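Local coordinates for uncharacterized protein (Bacteroides ovatus, PDB 4FS7) that is of unknown function but, as an extracellular leucine-rich repeat protein of the BspA type, probably binds other proteins, at residues 47-50 with 55-58; 97-102 with 111-116. One frame throughout, in Å; residues are numbered along the deposited sequence. Where two conformers were deposited one is given.

Contact 1. Residues 47-50 with 55-58; sequences PPVV and NKYD
Val50 and Tyr57 grip each other through both backbone groups. Val50 N donates to Tyr57 O over 3.0 Å. Tyr57 N returns a bond of 2.8 Å to Val50 O, and both bonds are nearly straight. This is the hydrogen-bonded pair of an antiparallel ladder. The next pair along, Val49 with Asp58, is non-hydrogen-bonded, and its CA atoms draw in to 4.6 Å. Each bonded carbonyl also takes a CA-H...O contact: Val49 CA lies 3.3 Å from Tyr57 O, and Lys56 CA makes the matching approach to Val50 O. Beside the ladder a water bridges the strands, giving one hydrogen to Pro48 O, which also takes the backbone bond from Val59, and the other to Asp58 OD1 at 2.7 Å, and so ties the carboxylate to the opposite backbone.

On the exposed face the side chains of Val49 and Asp58 lie alongside, pointing the same way. With CG1 of Val49 anti to its backbone N (chi1 179°), the other branch, CG2, sits next to Asp58, 3.7 Å from OD1, while CG1 meets CB of Lys56 at 4.0 Å; the rest of the lysine leads off. On the other face Val50 and Tyr57 cross at about a right angle, CG2 of Val50 being 4.2 Å from CB of Tyr57; the ring starts with its CD2 edge near Val50 O, which lies close to the ring plane, then leads away from strand 49-52.

The pair belongs to the beta hairpin of strands 49-52 and 55-62 in the N-terminal mixed sheet. Val50 is buried against Phe4, Ile6 and Tyr11, and the Tyr57 ring meets that of Phe13. Along the other edge of strand 55-62, Asp58 makes backbone bonds to Gly18 and Val20, joining the hairpin to strand 19-25.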
loop_
_atom_site.group_PDB
_atom_site.type_symbol
_atom_site.label_atom_id
_atom_site.label_comp_id
_atom_site.label_asym_id
_atom_site.label_seq_id
_atom_site.Cartn_x
_atom_site.Cartn_y
_atom_site.Cartn_z
ATOM N N PRO A 47 15.908 -25.095 -26.437
ATOM C CA PRO A 47 16.282 -26.509 -26.287
ATOM C C PRO A 47 17.115 -26.728 -25.018
ATOM O O PRO A 47 17.757 -25.792 -24.493
ATOM C CB PRO A 47 17.092 -26.759 -27.551
ATOM C CG PRO A 47 17.790 -25.436 -27.797
ATOM C CD PRO A 47 16.743 -24.415 -27.438
ATOM N N PRO A 48 17.198 -27.986 -24.548
ATOM C CA PRO A 48 18.006 -28.300 -23.365
ATOM C C PRO A 48 19.493 -28.462 -23.653
ATOM O O PRO A 48 20.322 -28.380 -22.731
ATOM C CB PRO A 48 17.425 -29.628 -22.896
ATOM C CG PRO A 48 16.844 -30.241 -24.124
ATOM C CD PRO A 48 16.321 -29.112 -24.921
ATOM N N VAL A 49 19.808 -28.705 -24.927
ATOM C CA VAL A 49 21.175 -28.980 -25.407
ATOM C C VAL A 49 21.326 -28.356 -26.778
ATOM O O VAL A 49 20.390 -28.404 -27.589
ATOM C CB VAL A 49 21.486 -30.514 -25.488
ATOM C CG1 VAL A 49 22.903 -30.740 -26.011
ATOM C CG2 VAL A 49 21.323 -31.184 -24.181
ATOM N N VAL A 50 22.511 -27.777 -27.019
ATOM C CA VAL A 50 22.866 -27.329 -28.334
ATOM C C VAL A 50 24.288 -27.854 -28.647
ATOM O O VAL A 50 25.104 -28.100 -27.742
ATOM C CB VAL A 50 22.806 -25.784 -28.485
ATOM C CG1 VAL A 50 21.355 -25.273 -28.407
ATOM C CG2 VAL A 50 23.753 -25.082 -27.470
ATOM N N ASN A 55 30.926 -29.846 -30.134
ATOM C CA ASN A 55 30.732 -30.101 -28.732
ATOM C C ASN A 55 29.318 -29.784 -28.320
ATOM O O ASN A 55 28.719 -28.889 -28.869
ATOM C CB ASN A 55 31.685 -29.264 -27.915
ATOM C CG ASN A 55 33.101 -29.771 -28.019
ATOM O OD1 ASN A 55 33.386 -30.914 -27.680
ATOM N ND2 ASN A 55 33.969 -28.967 -28.516
ATOM N N LYS A 56 28.828 -30.557 -27.364
ATOM C CA LYS A 56 27.496 -30.313 -26.844
ATOM C C LYS A 56 27.590 -29.456 -25.588
ATOM O O LYS A 56 28.493 -29.596 -24.774
ATOM C CB LYS A 56 26.775 -31.640 -26.587
ATOM C CG LYS A 56 26.614 -32.515 -27.795
ATOM C CD LYS A 56 26.029 -33.873 -27.405
ATOM C CE LYS A 56 26.815 -34.546 -26.278
ATOM N NZ LYS A 56 28.231 -34.846 -26.644
ATOM N N TYR A 57 26.619 -28.560 -25.460
ATOM C CA TYR A 57 26.506 -27.640 -24.365
ATOM C C TYR A 57 25.104 -27.758 -23.782
ATOM O O TYR A 57 24.123 -27.712 -24.481
ATOM C CB TYR A 57 26.776 -26.213 -24.848
ATOM C CG TYR A 57 28.154 -26.044 -25.403
ATOM C CD1 TYR A 57 29.211 -25.729 -24.572
ATOM C CD2 TYR A 57 28.406 -26.206 -26.732
ATOM C CE1 TYR A 57 30.503 -25.589 -25.046
ATOM C CE2 TYR A 57 29.745 -26.074 -27.241
ATOM C CZ TYR A 57 30.765 -25.778 -26.374
ATOM O OH TYR A 57 32.071 -25.664 -26.861
ATOM N N ASP A 58 25.054 -27.879 -22.474
ATOM C CA ASP A 58 23.794 -27.909 -21.738
ATOM C C ASP A 58 23.315 -26.484 -21.512
ATOM O O ASP A 58 24.101 -25.644 -21.096
ATOM C CB ASP A 58 24.042 -28.603 -20.407
ATOM C CG ASP A 58 24.413 -30.084 -20.595
ATOM O OD1 ASP A 58 23.669 -30.824 -21.291
ATOM O OD2 ASP A 58 25.489 -30.488 -20.101
HETATM O O HOH W 1 21.050 -30.473 -21.007
#

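Contact 2. Residues 97-102 with 111-116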
loop_
_atom_site.group_PDB
_atom_site.type_symbol
_atom_site.label_atom_id
_atom_site.label_comp_id
_atom_site.label_asym_id
_atom_site.label_seq_id
_atom_site.Cartn_x
_atom_site.Cartn_y
_atom_site.Cartn_z
ATOM N N GLU A 97 2.359 -14.260 -23.335
ATOM C CA GLU A 97 1.136 -14.816 -22.770
ATOM C C GLU A 97 1.354 -16.159 -22.070
ATOM O O GLU A 97 0.662 -16.475 -21.130
ATOM C CB GLU A 97 0.069 -15.008 -23.845
ATOM C CG GLU A 97 -0.410 -13.729 -24.511
ATOM C CD GLU A 97 -1.427 -14.002 -25.626
ATOM O OE1 GLU A 97 -2.170 -14.974 -25.503
ATOM O OE2 GLU A 97 -1.473 -13.263 -26.638
ATOM N N ILE A 98 2.334 -16.923 -22.550
ATOM C CA ILE A 98 2.564 -18.315 -22.165
ATOM C C ILE A 98 4.047 -18.490 -21.760
ATOM O O ILE A 98 4.927 -18.292 -22.622
ATOM C CB ILE A 98 2.274 -19.290 -23.369
ATOM C CG1 ILE A 98 0.811 -19.242 -23.785
ATOM C CG2 ILE A 98 2.668 -20.735 -23.011
ATOM C CD1 ILE A 98 -0.095 -19.144 -22.606
ATOM N N ILE A 99 4.338 -18.870 -20.510
ATOM C CA ILE A 99 5.722 -19.192 -20.088
ATOM C C ILE A 99 5.663 -20.135 -18.919
ATOM O O ILE A 99 4.734 -20.072 -18.114
ATOM C CB ILE A 99 6.523 -17.921 -19.711
ATOM C CG1 ILE A 99 8.027 -18.239 -19.684
ATOM C CG2 ILE A 99 5.999 -17.279 -18.420
ATOM C CD1 ILE A 99 8.948 -16.981 -19.645
ATOM N N ASN A 100 6.610 -21.063 -18.871
ATOM C CA ASN A 100 6.773 -21.974 -17.745
ATOM C C ASN A 100 8.081 -21.703 -17.011
ATOM O O ASN A 100 9.077 -21.325 -17.630
ATOM C CB ASN A 100 6.772 -23.444 -18.237
ATOM C CG ASN A 100 7.989 -23.779 -19.057
ATOM O OD1 ASN A 100 8.161 -23.209 -20.152
ATOM N ND2 ASN A 100 8.824 -24.687 -18.577
ATOM N N ILE A 101 8.087 -21.937 -15.713
ATOM C CA ILE A 101 9.294 -21.812 -14.903
ATOM C C ILE A 101 9.667 -23.200 -14.413
ATOM O O ILE A 101 8.932 -23.829 -13.667
ATOM C CB ILE A 101 9.120 -20.896 -13.692
ATOM C CG1 ILE A 101 8.474 -19.571 -14.101
ATOM C CG2 ILE A 101 10.490 -20.633 -13.053
ATOM C CD1 ILE A 101 9.288 -18.818 -15.110
ATOM N N PRO A 102 10.837 -23.718 -14.829
ATOM C CA PRO A 102 11.242 -25.051 -14.394
ATOM C C PRO A 102 11.353 -25.209 -12.882
ATOM O O PRO A 102 11.649 -24.260 -12.150
ATOM C CB PRO A 102 12.633 -25.207 -15.042
ATOM C CG PRO A 102 12.589 -24.364 -16.184
ATOM C CD PRO A 102 11.799 -23.164 -15.789
ATOM N N CYS A 111 12.668 -7.456 -11.459
ATOM C CA CYS A 111 12.076 -7.031 -12.717
ATOM C C CYS A 111 11.999 -8.141 -13.785
ATOM O O CYS A 111 11.820 -7.822 -14.965
ATOM C CB CYS A 111 12.809 -5.812 -13.300
ATOM S SG CYS A 111 12.632 -4.338 -12.277
ATOM N N THR A 112 12.012 -9.421 -13.389
ATOM C CA THR A 112 12.086 -10.469 -14.410
ATOM C C THR A 112 10.889 -10.461 -15.353
ATOM O O THR A 112 11.056 -10.706 -16.554
ATOM C CB THR A 112 12.233 -11.830 -13.726
ATOM O OG1 THR A 112 13.446 -11.838 -13.010
ATOM C CG2 THR A 112 12.242 -12.986 -14.733
ATOM N N PHE A 113 9.682 -10.186 -14.822
ATOM C CA PHE A 113 8.483 -10.121 -15.598
ATOM C C PHE A 113 7.832 -8.748 -15.539
ATOM O O PHE A 113 6.653 -8.608 -15.847
ATOM C CB PHE A 113 7.471 -11.185 -15.170
ATOM C CG PHE A 113 7.942 -12.584 -15.325
ATOM C CD1 PHE A 113 7.742 -13.259 -16.528
ATOM C CD2 PHE A 113 8.549 -13.275 -14.278
ATOM C CE1 PHE A 113 8.176 -14.560 -16.663
ATOM C CE2 PHE A 113 8.966 -14.613 -14.439
ATOM C CZ PHE A 113 8.748 -15.230 -15.629
ATOM N N SER A 114 8.588 -7.744 -15.115
ATOM C CA SER A 114 8.049 -6.403 -15.050
ATOM C C SER A 114 7.608 -5.966 -16.457
ATOM O O SER A 114 8.359 -6.110 -17.439
ATOM C CB SER A 114 9.079 -5.452 -14.514
ATOM O OG SER A 114 8.521 -4.122 -14.459
ATOM N N GLY A 115 6.405 -5.439 -16.577
ATOM C CA GLY A 115 5.939 -4.987 -17.863
ATOM C C GLY A 115 5.311 -6.014 -18.793
ATOM O O GLY A 115 5.004 -5.720 -19.950
ATOM N N CYS A 116 5.122 -7.232 -18.304
ATOM C CA CYS A 116 4.513 -8.307 -19.094
ATOM C C CYS A 116 3.005 -8.203 -18.974
ATOM O O CYS A 116 2.341 -9.019 -18.339
ATOM C CB CYS A 116 5.040 -9.674 -18.619
ATOM S SG CYS A 116 6.785 -9.905 -19.058
#
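Ile99 and Phe113 face each other across 10.5 Å between their CA atoms, the first in the extended segment 97-102, the second where a type I turn (Cys111 to Ser114) overlaps a type II turn (Phe113 to Cys116), with no backbone bond joining the segments.

The gap is spanned by side chains alone. Phe113 reaches across from the turns, and Ile99 and Ile101 come from the opposite direction to meet the far end of its ring. Both the CG2 and CD1 branches of Ile99 converge on the same ring atom, CE1, each at 3.9 Å; a chi1 of -163° swings CG1 anti to the backbone N and lets the two methyls straddle that corner, CG2 approaching the ring obliquely. Ile101, in one of its two modelled conformers, touches with its terminal methyl: CD1 lies 3.7 Å from CZ, at the ring edge and near its plane. Two further rings meet that of Phe113: Phe90, inclined by about 30°, and Phe136, close to parallel.

Every residue that touches here is buried and every touching atom is carbon, so the contact rests on dispersion and the exclusion of water and carries no polar directionality. It is leucine-rich repeat core packing, in which isoleucines from one wall of the coil pack against the end of a phenylalanine ring that also meets neighbouring aromatic rings.

The two contacts come one after the other along the chain and lie on the same side of its centre, their own centres about 23 Å apart and their nearest atoms about 10 Å apart without touching. Contact 1 lies at the N-terminal end of the elongated molecule, near its surface, while contact 2 is buried farther in among the repeats. No sheet holds both, yet strand 84-85 connects them: it pairs in parallel with strand 55-62 of contact 1's hairpin, and its Ile85 packs on Ile101 and Thr112 of contact 2. The N-terminal mixed sheet thus adjoins the first coils, where strand 98-99 lies in the parallel sheet with 73-77 and 42-45, consistent with an N-terminal solenoid cap.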